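Serine/threonine protein kinase (PDB 4ESQ) probably phosphorylates serine and threonine residues of proteins as a membrane receptor kinase, of which this chain is the extracellular sensor domain. Local coordinates at residues Q3-E8 with N163-D168; S37-P42 with T56-V61; T65-I70 with A89-P94; A101-S106 with M159-N164. All coordinates share one frame; numbering follows the deposited sequence.

Contact 1 (Q3-E8 with N163-D168); sequences QPVAEE and NNVVVD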
loop_
_atom_site.group_PDB
_atom_site.type_symbol
_atom_site.label_atom_id
_atom_site.label_comp_id
_atom_site.label_asym_id
_atom_site.label_seq_id
_atom_site.Cartn_x
_atom_site.Cartn_y
_atom_site.Cartn_z
ATOM N N GLN A 3 9.801 -6.233 -22.398
ATOM C CA GLN A 3 9.285 -4.870 -22.436
ATOM C C GLN A 3 8.672 -4.452 -21.110
ATOM O O GLN A 3 8.092 -5.273 -20.409
ATOM C CB GLN A 3 8.265 -4.728 -23.557
ATOM C CG GLN A 3 8.906 -4.756 -24.932
ATOM C CD GLN A 3 7.898 -4.806 -26.049
ATOM O OE1 GLN A 3 6.798 -4.258 -25.936
ATOM N NE2 GLN A 3 8.263 -5.472 -27.142
ATOM N N PRO A 4 8.806 -3.165 -20.769
ATOM C CA PRO A 4 8.236 -2.632 -19.530
ATOM C C PRO A 4 6.727 -2.493 -19.656
ATOM O O PRO A 4 6.185 -2.501 -20.763
ATOM C CB PRO A 4 8.872 -1.252 -19.420
ATOM C CG PRO A 4 9.130 -0.854 -20.857
ATOM C CD PRO A 4 9.491 -2.131 -21.565
ATOM N N VAL A 5 6.047 -2.384 -18.524
ATOM C CA VAL A 5 4.616 -2.134 -18.553
ATOM C C VAL A 5 4.369 -0.678 -18.929
ATOM O O VAL A 5 5.008 0.226 -18.390
ATOM C CB VAL A 5 3.970 -2.433 -17.190
ATOM C CG1 VAL A 5 2.490 -2.106 -17.231
ATOM C CG2 VAL A 5 4.193 -3.901 -16.808
ATOM N N ALA A 6 3.448 -0.452 -19.864
ATOM C CA ALA A 6 3.100 0.906 -20.282
ATOM C C ALA A 6 2.309 1.631 -19.203
ATOM O O ALA A 6 1.481 1.021 -18.523
ATOM C CB ALA A 6 2.284 0.861 -21.558
ATOM N N GLU A 7 2.550 2.931 -19.063
ATOM C CA GLU A 7 1.830 3.745 -18.086
ATOM C C GLU A 7 0.336 3.576 -18.252
ATOM O O GLU A 7 -0.412 3.564 -17.272
ATOM C CB GLU A 7 2.155 5.234 -18.258
ATOM C CG GLU A 7 3.515 5.678 -17.754
ATOM C CD GLU A 7 3.766 7.157 -18.023
ATOM O OE1 GLU A 7 2.791 7.946 -18.011
ATOM O OE2 GLU A 7 4.937 7.526 -18.258
ATOM N N GLU A 8 -0.102 3.451 -19.501
ATOM C CA GLU A 8 -1.529 3.425 -19.791
ATOM C C GLU A 8 -2.193 2.099 -19.423
ATOM O O GLU A 8 -3.419 1.973 -19.488
ATOM C CB GLU A 8 -1.786 3.793 -21.258
ATOM C CG GLU A 8 -1.152 2.844 -22.249
ATOM C CD GLU A 8 0.099 3.409 -22.886
ATOM O OE1 GLU A 8 0.881 4.107 -22.195
ATOM O OE2 GLU A 8 0.295 3.151 -24.088
ATOM N N ASN A 163 8.815 -6.385 -12.901
ATOM C CA ASN A 163 9.140 -5.563 -14.061
ATOM C C ASN A 163 9.459 -4.147 -13.578
ATOM O O ASN A 163 10.224 -3.983 -12.627
ATOM C CB ASN A 163 7.981 -5.564 -15.070
ATOM C CG ASN A 163 8.444 -5.316 -16.497
ATOM O OD1 ASN A 163 9.519 -4.757 -16.726
ATOM N ND2 ASN A 163 7.621 -5.720 -17.468
ATOM N N ASN A 164 8.880 -3.134 -14.225
ATOM C CA ASN A 164 9.125 -1.740 -13.859
ATOM C C ASN A 164 8.034 -1.172 -12.956
ATOM O O ASN A 164 7.878 0.050 -12.860
ATOM C CB ASN A 164 9.211 -0.868 -15.114
ATOM C CG ASN A 164 7.935 -0.909 -15.926
ATOM O OD1 ASN A 164 7.365 -1.977 -16.149
ATOM N ND2 ASN A 164 7.466 0.257 -16.353
ATOM N N VAL A 165 7.276 -2.050 -12.306
ATOM C CA VAL A 165 6.100 -1.609 -11.558
ATOM C C VAL A 165 6.227 -1.931 -10.078
ATOM O O VAL A 165 6.512 -3.066 -9.710
ATOM C CB VAL A 165 4.810 -2.275 -12.089
ATOM C CG1 VAL A 165 3.585 -1.877 -11.244
ATOM C CG2 VAL A 165 4.595 -1.921 -13.543
ATOM N N VAL A 166 6.023 -0.923 -9.238
ATOM C CA VAL A 166 5.946 -1.126 -7.797
ATOM C C VAL A 166 4.489 -1.297 -7.368
ATOM O O VAL A 166 3.610 -0.559 -7.805
ATOM C CB VAL A 166 6.575 0.047 -7.029
ATOM C CG1 VAL A 166 6.246 -0.070 -5.528
ATOM C CG2 VAL A 166 8.084 0.083 -7.265
ATOM N N VAL A 167 4.243 -2.294 -6.535
ATOM C CA VAL A 167 2.906 -2.607 -6.065
ATOM C C VAL A 167 2.856 -2.135 -4.617
ATOM O O VAL A 167 3.716 -2.497 -3.821
ATOM C CB VAL A 167 2.663 -4.114 -6.161
ATOM C CG1 VAL A 167 1.278 -4.485 -5.644
ATOM C CG2 VAL A 167 2.828 -4.553 -7.608
ATOM N N ASP A 168 1.867 -1.308 -4.282
ATOM C CA ASP A 168 1.855 -0.628 -2.989
ATOM C C ASP A 168 0.465 -0.739 -2.391
ATOM O O ASP A 168 -0.467 -0.106 -2.885
ATOM C CB ASP A 168 2.226 0.848 -3.206
ATOM C CG ASP A 168 2.711 1.539 -1.945
ATOM O OD1 ASP A 168 2.723 0.903 -0.876
ATOM O OD2 ASP A 168 3.085 2.735 -2.036
#
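Asn-164 turns its CG into the position between its own backbone N and carbonyl carbon (chi1 60°), which swings the amide across to the backbone of Val-5, while Asn-163 sets CG opposite its backbone N (chi1 -153°) and reaches back to Gln-3. The two asparagines are the corner residues of the beta hairpin 154-162/165-173, and their backbone angles fit a type II' turn. The contact illustrates how a primary amide can stand in for a strand neighbour. Asn-164 OD1 accepts from Val-5 N at 2.7 Å, and Asn-164 ND2 donates a hydrogen bond to Val-5 O at 3.2 Å. The first bond comes tilted from the plane of the amide carbonyl; the second lies in the plane of the Val-5 carbonyl, on a lone pair. Two bonds to one residue hold the amide against rotation, and ND2 has a further partner in Phe-93 O, just past the end of strand 84-92. This buried amide therefore ties the N-terminal segment to the hairpin and to the end of strand 84-92 together.

Packing fills in beside it. Pro-4 CB rests against the amide carbon CG of Asn-164 at 3.6 Å, and the apolar pair is Val-5 CB with Val-165 CG2 at 3.7 Å, the two valine side chains crossing at about a right angle. Helix 179-192 adds Val-191, which touches both Val-5 and Asn-163. Toward the more exposed end, Asn-163 ND2 donates to Gln-3 O at 3.0 Å, almost straight (172°), with the oxygen in the plane of the amide.

Contact 2 (S37-P42 with T56-V61); sequences SMDSSP and TSQDPV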
loop_
_atom_site.group_PDB
_atom_site.type_symbol
_atom_site.label_atom_id
_atom_site.label_comp_id
_atom_site.label_asym_id
_atom_site.label_seq_id
_atom_site.Cartn_x
_atom_site.Cartn_y
_atom_site.Cartn_z
ATOM N N SER A 37 -2.727 10.317 -8.958
ATOM C CA SER A 37 -1.597 11.124 -8.513
ATOM C C SER A 37 -1.228 10.741 -7.089
ATOM O O SER A 37 -2.029 10.121 -6.384
ATOM C CB SER A 37 -1.946 12.613 -8.575
ATOM O OG SER A 37 -3.176 12.860 -7.921
ATOM N N MET A 38 -0.014 11.096 -6.675
ATOM C CA MET A 38 0.424 10.837 -5.310
ATOM C C MET A 38 -0.328 11.753 -4.357
ATOM O O MET A 38 -0.790 12.824 -4.742
ATOM C CB MET A 38 1.929 11.053 -5.153
ATOM C CG MET A 38 2.793 10.098 -5.967
ATOM S SD MET A 38 2.632 8.395 -5.400
ATOM C CE MET A 38 3.574 7.577 -6.708
ATOM N N ASP A 39 -0.440 11.317 -3.111
ATOM C CA ASP A 39 -1.194 12.030 -2.094
ATOM C C ASP A 39 -0.284 13.017 -1.374
ATOM O O ASP A 39 0.676 12.615 -0.703
ATOM C CB ASP A 39 -1.778 10.989 -1.123
ATOM C CG ASP A 39 -2.541 11.606 0.026
ATOM O OD1 ASP A 39 -2.815 12.828 -0.005
ATOM O OD2 ASP A 39 -2.878 10.840 0.962
ATOM N N SER A 40 -0.577 14.307 -1.506
ATOM C CA SER A 40 0.234 15.331 -0.836
ATOM C C SER A 40 -0.531 16.049 0.267
ATOM O O SER A 40 -0.109 17.104 0.734
ATOM C CB SER A 40 0.819 16.343 -1.834
ATOM O OG SER A 40 -0.192 17.101 -2.477
ATOM N N SER A 41 -1.656 15.485 0.686
ATOM C CA SER A 41 -2.379 16.058 1.813
ATOM C C SER A 41 -1.475 15.910 3.034
ATOM O O SER A 41 -0.831 14.868 3.216
ATOM C CB SER A 41 -3.721 15.353 2.020
ATOM O OG SER A 41 -3.525 13.980 2.303
ATOM N N PRO A 42 -1.400 16.956 3.866
ATOM C CA PRO A 42 -0.409 16.944 4.948
ATOM C C PRO A 42 -0.700 15.886 6.009
ATOM O O PRO A 42 -1.847 15.689 6.399
ATOM C CB PRO A 42 -0.543 18.347 5.562
ATOM C CG PRO A 42 -1.919 18.789 5.205
ATOM C CD PRO A 42 -2.181 18.205 3.841
ATOM N N THR A 56 0.125 4.106 1.549
ATOM C CA THR A 56 0.603 3.947 0.182
ATOM C C THR A 56 0.583 5.284 -0.538
ATOM O O THR A 56 -0.053 6.236 -0.080
ATOM C CB THR A 56 -0.296 2.996 -0.633
ATOM O OG1 THR A 56 -1.417 3.723 -1.153
ATOM C CG2 THR A 56 -0.801 1.870 0.229
ATOM N N SER A 57 1.292 5.345 -1.663
ATOM C CA SER A 57 1.168 6.460 -2.602
ATOM C C SER A 57 1.369 7.860 -2.022
ATOM O O SER A 57 0.705 8.803 -2.443
ATOM C CB SER A 57 -0.211 6.416 -3.280
ATOM O OG SER A 57 -0.607 5.092 -3.604
ATOM N N GLN A 58 2.292 8.006 -1.083
ATOM C CA GLN A 58 2.495 9.300 -0.447
ATOM C C GLN A 58 3.495 10.157 -1.211
ATOM O O GLN A 58 4.597 9.707 -1.532
ATOM C CB GLN A 58 2.977 9.113 0.995
ATOM C CG GLN A 58 1.963 8.396 1.880
ATOM C CD GLN A 58 0.716 9.231 2.101
ATOM O OE1 GLN A 58 0.745 10.215 2.842
ATOM N NE2 GLN A 58 -0.376 8.860 1.437
ATOM N N ASP A 59 3.122 11.403 -1.487
ATOM C CA ASP A 59 4.013 12.289 -2.231
ATOM C C ASP A 59 5.428 12.425 -1.635
ATOM O O ASP A 59 6.405 12.281 -2.371
ATOM C CB ASP A 59 3.374 13.664 -2.439
ATOM C CG ASP A 59 4.218 14.559 -3.324
ATOM O OD1 ASP A 59 4.256 14.318 -4.547
ATOM O OD2 ASP A 59 4.854 15.489 -2.788
ATOM N N PRO A 60 5.547 12.708 -0.322
ATOM C CA PRO A 60 6.881 12.896 0.275
ATOM C C PRO A 60 7.748 11.639 0.189
ATOM O O PRO A 60 8.978 11.696 0.227
ATOM C CB PRO A 60 6.568 13.216 1.740
ATOM C CG PRO A 60 5.200 13.793 1.714
ATOM C CD PRO A 60 4.474 13.029 0.635
ATOM N N VAL A 61 7.090 10.498 0.068
ATOM C CA VAL A 61 7.780 9.224 -0.012
ATOM C C VAL A 61 8.280 8.957 -1.435
ATOM O O VAL A 61 9.408 8.505 -1.626
ATOM C CB VAL A 61 6.858 8.091 0.457
ATOM C CG1 VAL A 61 7.549 6.731 0.306
ATOM C CG2 VAL A 61 6.415 8.340 1.911
HETATM O O HOH W 1 -1.350 12.277 3.095
#
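The carboxylate of Asp-39 and the amide of Gln-58 lie side by side with their planes 89° apart. Gln-58 NE2 comes to OD2 of Asp-39 from above the carboxylate plane, at 3.2 Å, and its other bond goes to Thr-56 O, in the plane of the amide, at 3.0 Å. At the other oxygen, OD1, Ser-41 OG donates from the syn side at 2.7 Å and Ser-41 N arrives from above the plane, closing an Asx turn. The chain of Gln-58 bends at chi2 (-67°), which brings NE2 back to Asp-39 although CB points away.

Behind these groups the backbones form a single bridge: Asp-39 N donates to Ser-57 O, and Asp-39 O accepts from Asp-59 N, each at 2.8 Å. Gln-58 stands at the N-cap of helix 59-62, so the bridge fixes the start of that helix to loop 37-42. On the apolar side, Met-38 CB packs on Asp-59 CA at 3.8 Å.

Gln-58 OE1 accepts from Gln-51 NE2 and has a water nearby that also reaches Ser-41 O. With donors at both oxygens and a terbium ion about 3 Å from its side chain, Asp-39 is probably ionised, its negative charge shared between protein N-H and O-H groups and the metal.

Contact 3 (T65-I70 with A89-P94); sequences TGYTAI and AVVAFP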
loop_
_atom_site.group_PDB
_atom_site.type_symbol
_atom_site.label_atom_id
_atom_site.label_comp_id
_atom_site.label_asym_id
_atom_site.label_seq_id
_atom_site.Cartn_x
_atom_site.Cartn_y
_atom_site.Cartn_z
ATOM N N THR A 65 11.959 9.851 -6.744
ATOM C CA THR A 65 12.293 8.453 -7.039
ATOM C C THR A 65 12.277 8.086 -8.518
ATOM O O THR A 65 12.663 6.970 -8.889
ATOM C CB THR A 65 11.315 7.500 -6.352
ATOM O OG1 THR A 65 10.001 7.731 -6.878
ATOM C CG2 THR A 65 11.327 7.725 -4.841
ATOM N N GLY A 66 11.804 8.994 -9.364
ATOM C CA GLY A 66 11.791 8.743 -10.795
ATOM C C GLY A 66 10.530 8.079 -11.326
ATOM O O GLY A 66 10.447 7.760 -12.517
ATOM N N TYR A 67 9.534 7.890 -10.462
ATOM C CA TYR A 67 8.290 7.277 -10.905
ATOM C C TYR A 67 7.662 8.128 -12.010
ATOM O O TYR A 67 7.831 9.344 -12.039
ATOM C CB TYR A 67 7.310 7.107 -9.742
ATOM C CG TYR A 67 6.560 8.367 -9.374
ATOM C CD1 TYR A 67 7.092 9.276 -8.467
ATOM C CD2 TYR A 67 5.310 8.640 -9.922
ATOM C CE1 TYR A 67 6.408 10.436 -8.130
ATOM C CE2 TYR A 67 4.615 9.800 -9.586
ATOM C CZ TYR A 67 5.177 10.693 -8.691
ATOM O OH TYR A 67 4.505 11.846 -8.333
ATOM N N THR A 68 6.940 7.486 -12.918
ATOM C CA THR A 68 6.351 8.206 -14.043
ATOM C C THR A 68 4.832 8.305 -13.957
ATOM O O THR A 68 4.225 9.221 -14.529
ATOM C CB THR A 68 6.759 7.562 -15.369
ATOM O OG1 THR A 68 6.323 6.196 -15.389
ATOM C CG2 THR A 68 8.278 7.602 -15.512
ATOM N N ALA A 69 4.212 7.366 -13.246
ATOM C CA ALA A 69 2.759 7.335 -13.165
ATOM C C ALA A 69 2.310 6.464 -12.004
ATOM O O ALA A 69 3.020 5.558 -11.595
ATOM C CB ALA A 69 2.159 6.828 -14.471
ATOM N N ILE A 70 1.132 6.762 -11.474
ATOM C CA ILE A 70 0.543 5.962 -10.398
ATOM C C ILE A 70 -0.940 5.748 -10.686
ATOM O O ILE A 70 -1.634 6.657 -11.160
ATOM C CB ILE A 70 0.768 6.635 -9.002
ATOM C CG1 ILE A 70 0.059 5.875 -7.866
ATOM C CG2 ILE A 70 0.344 8.101 -9.031
ATOM C CD1 ILE A 70 -1.387 6.335 -7.585
ATOM N N ALA A 89 -2.421 0.279 -5.078
ATOM C CA ALA A 89 -1.847 1.145 -6.096
ATOM C C ALA A 89 -0.692 0.464 -6.806
ATOM O O ALA A 89 0.016 -0.361 -6.221
ATOM C CB ALA A 89 -1.370 2.442 -5.471
ATOM N N VAL A 90 -0.513 0.829 -8.073
ATOM C CA VAL A 90 0.655 0.425 -8.841
ATOM C C VAL A 90 1.359 1.665 -9.365
ATOM O O VAL A 90 0.726 2.651 -9.761
ATOM C CB VAL A 90 0.290 -0.510 -9.992
ATOM C CG1 VAL A 90 -0.028 -1.895 -9.437
ATOM C CG2 VAL A 90 -0.903 0.044 -10.768
ATOM N N VAL A 91 2.681 1.616 -9.364
ATOM C CA VAL A 91 3.468 2.784 -9.712
ATOM C C VAL A 91 4.466 2.386 -10.790
ATOM O O VAL A 91 5.235 1.436 -10.604
ATOM C CB VAL A 91 4.212 3.346 -8.485
ATOM C CG1 VAL A 91 5.012 4.584 -8.875
ATOM C CG2 VAL A 91 3.222 3.665 -7.346
ATOM N N ALA A 92 4.440 3.095 -11.914
ATOM C CA ALA A 92 5.344 2.797 -13.025
ATOM C C ALA A 92 6.634 3.581 -12.881
ATOM O O ALA A 92 6.624 4.736 -12.465
ATOM C CB ALA A 92 4.689 3.125 -14.354
ATOM N N PHE A 93 7.738 2.932 -13.237
ATOM C CA PHE A 93 9.050 3.559 -13.288
ATOM C C PHE A 93 9.609 3.319 -14.683
ATOM O O PHE A 93 9.120 2.466 -15.403
ATOM C CB PHE A 93 9.971 2.929 -12.248
ATOM C CG PHE A 93 9.640 3.318 -10.837
ATOM C CD1 PHE A 93 8.616 2.688 -10.146
ATOM C CD2 PHE A 93 10.364 4.315 -10.204
ATOM C CE1 PHE A 93 8.315 3.050 -8.840
ATOM C CE2 PHE A 93 10.069 4.686 -8.902
ATOM C CZ PHE A 93 9.037 4.048 -8.217
ATOM N N PRO A 94 10.635 4.083 -15.074
ATOM C CA PRO A 94 11.179 3.919 -16.427
ATOM C C PRO A 94 11.819 2.551 -16.638
ATOM O O PRO A 94 11.762 2.008 -17.740
ATOM C CB PRO A 94 12.237 5.018 -16.518
ATOM C CG PRO A 94 11.840 6.018 -15.494
ATOM C CD PRO A 94 11.186 5.257 -14.384
#
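Tyr-67 and Phe-93 form the tight part of this contact. Tyr-67 CB sits over one face of the Phe-93 ring, 4.0 Å from its centroid and 21° off the ring normal, a CH-pi contact. Thr-65 O approaches the same ring at its edge, in plane, 3.5 Å from Phe-93 CE2. Val-91 CG1 also packs against Tyr-67 CB, at 3.5 Å. Tyr-67 places its CG between backbone N and carbonyl carbon (chi1 80°), a torsion that leads the phenol away from the segment 89-94 and leaves CB as the touching atom; beyond it the ring meets Met-38 and Tyr-62. Lys-98, Ala-99 and Phe-102 of helix 96-111 and Val-166 also touch Phe-93. Further along, Ile-70 CG1 lies 3.9 Å from Val-91 CG2, on the face of the sheet that these two residues share.

The side toward Thr-68 and Pro-94 is much more open to solvent. There Thr-68 CG2 approaches Pro-94 CG at 3.9 Å, and the threonine hydroxyl makes a weak bond to Ala-92 O. That oxygen is firmly held all the same, since Thr-68 N donates to it at 2.8 Å in a nearly straight bond.

Backbone pairing then carries the contact into regular structure. Ala-92 N donates to Ala-69 O at 2.9 Å, making Ala-69 and Ala-92 a hydrogen-bonded pair, followed by Ile-70 and Val-91 as a non-hydrogen-bonded one. This is the open end of the antiparallel beta hairpin of strands 69-76 and 84-92, where Phe-93, just beyond the last strand residue, packs against the loop that leads into the other strand.

Contact 4 (A101-S106 with M159-N164); sequences AFVQTS and MSVANN
Helix segment 101-106 and strand segment 159-162 run nearly antiparallel, their axes 8.5 Å apart at closest approach and 161° between directions. Such spacing leaves the contact to side chains, and three from the helix meet two from the strand. Met-159 reaches out to Phe-102 and Ser-106. Its chain is extended at the first two torsions and bends at the last (chi3 -67°), which carries CE to the Phe-102 ring, 3.5 Å from CE2. The sulfur also lies obliquely beside that ring, 4.7 Å from the centroid, as a Met-aromatic contact in which the two side chains cross at about a right angle. From the next turn of the helix Ser-106 brings its hydroxyl to 3.3 Å from Met-159 SD. This hydroxyl, which also sits over one face of the Phe-102 ring toward its rim, and the ring itself meet the end of Met-159 from the helix side.

Val-103 occupies the middle of the interface. Its CG2 branch does the touching, with Met-159 SD at 4.0 Å on one hand and Val-161 CB at 3.8 Å on the other. Every residue taking part is buried. Val-166 of the neighbouring strand touches Phe-102, Val-103 and Met-159 alike, and Tyr-62 stacks on the Phe-102 ring.

The intervening strand residue Ser-160 points away from the helix, its hydroxyl hydrogen-bonded to that of Thr-140 and its side chain touching Val-188 of helix 179-192. Strand 154-162 therefore offers Met-159 and Val-161 to one helix and Ser-160 to another: the layered arrangement of an antiparallel sheet with helices packed on both faces, here in a PknH-like extracellular domain.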
loop_
_atom_site.group_PDB
_atom_site.type_symbol
_atom_site.label_atom_id
_atom_site.label_comp_id
_atom_site.label_asym_id
_atom_site.label_seq_id
_atom_site.Cartn_x
_atom_site.Cartn_y
_atom_site.Cartn_z
ATOM N N ALA A 101 14.992 -0.234 -6.813
ATOM C CA ALA A 101 15.695 0.653 -5.898
ATOM C C ALA A 101 14.720 1.280 -4.906
ATOM O O ALA A 101 15.045 1.458 -3.730
ATOM C CB ALA A 101 16.442 1.724 -6.669
ATOM N N PHE A 102 13.517 1.610 -5.380
ATOM C CA PHE A 102 12.529 2.213 -4.493
ATOM C C PHE A 102 12.047 1.236 -3.421
ATOM O O PHE A 102 11.854 1.620 -2.270
ATOM C CB PHE A 102 11.327 2.785 -5.257
ATOM C CG PHE A 102 10.241 3.284 -4.341
ATOM C CD1 PHE A 102 10.401 4.470 -3.640
ATOM C CD2 PHE A 102 9.087 2.544 -4.141
ATOM C CE1 PHE A 102 9.417 4.921 -2.764
ATOM C CE2 PHE A 102 8.097 2.985 -3.279
ATOM C CZ PHE A 102 8.256 4.176 -2.588
ATOM N N VAL A 103 11.848 -0.023 -3.797
ATOM C CA VAL A 103 11.442 -1.021 -2.817
ATOM C C VAL A 103 12.564 -1.273 -1.815
ATOM O O VAL A 103 12.310 -1.459 -0.628
ATOM C CB VAL A 103 10.986 -2.345 -3.479
ATOM C CG1 VAL A 103 10.550 -3.354 -2.424
ATOM C CG2 VAL A 103 9.851 -2.084 -4.443
ATOM N N GLN A 104 13.809 -1.252 -2.278
ATOM C CA GLN A 104 14.929 -1.419 -1.363
ATOM C C GLN A 104 14.965 -0.262 -0.366
ATOM O O GLN A 104 15.168 -0.463 0.836
ATOM C CB GLN A 104 16.248 -1.506 -2.132
ATOM C CG GLN A 104 17.419 -1.832 -1.235
ATOM C CD GLN A 104 17.320 -3.231 -0.667
ATOM O OE1 GLN A 104 17.121 -4.202 -1.404
ATOM N NE2 GLN A 104 17.451 -3.348 0.651
ATOM N N THR A 105 14.753 0.955 -0.862
ATOM C CA THR A 105 14.722 2.109 0.022
ATOM C C THR A 105 13.594 1.939 1.020
ATOM O O THR A 105 13.763 2.201 2.208
ATOM C CB THR A 105 14.529 3.416 -0.753
ATOM O OG1 THR A 105 15.729 3.725 -1.473
ATOM C CG2 THR A 105 14.226 4.550 0.197
ATOM N N SER A 106 12.432 1.516 0.532
ATOM C CA SER A 106 11.295 1.315 1.424
ATOM C C SER A 106 11.631 0.304 2.512
ATOM O O SER A 106 11.309 0.507 3.680
ATOM C CB SER A 106 10.058 0.881 0.642
ATOM O OG SER A 106 9.650 1.909 -0.240
ATOM N N MET A 159 4.428 -4.155 -0.014
ATOM C CA MET A 159 5.014 -3.572 -1.213
ATOM C C MET A 159 5.803 -4.640 -1.932
ATOM O O MET A 159 6.493 -5.445 -1.304
ATOM C CB MET A 159 5.932 -2.395 -0.870
ATOM C CG MET A 159 6.613 -1.771 -2.086
ATOM S SD MET A 159 7.605 -0.318 -1.661
ATOM C CE MET A 159 6.320 0.822 -1.148
ATOM N N SER A 160 5.685 -4.652 -3.249
ATOM C CA SER A 160 6.483 -5.561 -4.059
ATOM C C SER A 160 6.832 -4.872 -5.368
ATOM O O SER A 160 6.438 -3.724 -5.615
ATOM C CB SER A 160 5.730 -6.872 -4.313
ATOM O OG SER A 160 6.627 -7.921 -4.692
ATOM N N VAL A 161 7.582 -5.573 -6.208
ATOM C CA VAL A 161 7.964 -5.039 -7.500
ATOM C C VAL A 161 8.008 -6.187 -8.485
ATOM O O VAL A 161 8.434 -7.295 -8.146
ATOM C CB VAL A 161 9.329 -4.329 -7.441
ATOM C CG1 VAL A 161 10.333 -5.169 -6.656
ATOM C CG2 VAL A 161 9.849 -4.020 -8.846
ATOM N N ALA A 162 7.529 -5.921 -9.692
ATOM C CA ALA A 162 7.665 -6.851 -10.805
ATOM C C ALA A 162 7.874 -5.995 -12.046
ATOM O O ALA A 162 7.198 -4.981 -12.218
ATOM C CB ALA A 162 6.431 -7.702 -10.946
ATOM N N ASN A 163 8.815 -6.385 -12.901
ATOM C CA ASN A 163 9.140 -5.563 -14.061
ATOM C C ASN A 163 9.459 -4.147 -13.578
ATOM O O ASN A 163 10.224 -3.983 -12.627
ATOM C CB ASN A 163 7.981 -5.564 -15.070
ATOM C CG ASN A 163 8.444 -5.316 -16.497
ATOM O OD1 ASN A 163 9.519 -4.757 -16.726
ATOM N ND2 ASN A 163 7.621 -5.720 -17.468
ATOM N N ASN A 164 8.880 -3.134 -14.225
ATOM C CA ASN A 164 9.125 -1.740 -13.859
ATOM C C ASN A 164 8.034 -1.172 -12.956
ATOM O O ASN A 164 7.878 0.050 -12.860
ATOM C CB ASN A 164 9.211 -0.868 -15.114
ATOM C CG ASN A 164 7.935 -0.909 -15.926
ATOM O OD1 ASN A 164 7.365 -1.977 -16.149
ATOM N ND2 ASN A 164 7.466 0.257 -16.353
#

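Overall arrangement
From the N terminus, contact 1 closes the longest loop, joining residues 3-8 to the hairpin turn at 163-164. Contacts 2 and 3 are nested inside that loop and follow in series: contact 2 ties the loop after strand 30-31 to helix 59-62, and contact 3 closes the hairpin 69-76/84-92. Contact 4 opens next, on helix 96-111, and ends on the same part of the chain as contact 1, sharing Asn-163 and Asn-164. Contacts 1, 3 and 4 meet on neighbouring strands 84-92, 165-173 and 154-162, hydrogen-bonded through their backbones. Contact 2 reaches this sheet through Ser-57, which probably bonds to Asp-168 and packs against Ala-89, and through Met-38, which packs on Tyr-67 and Ile-70.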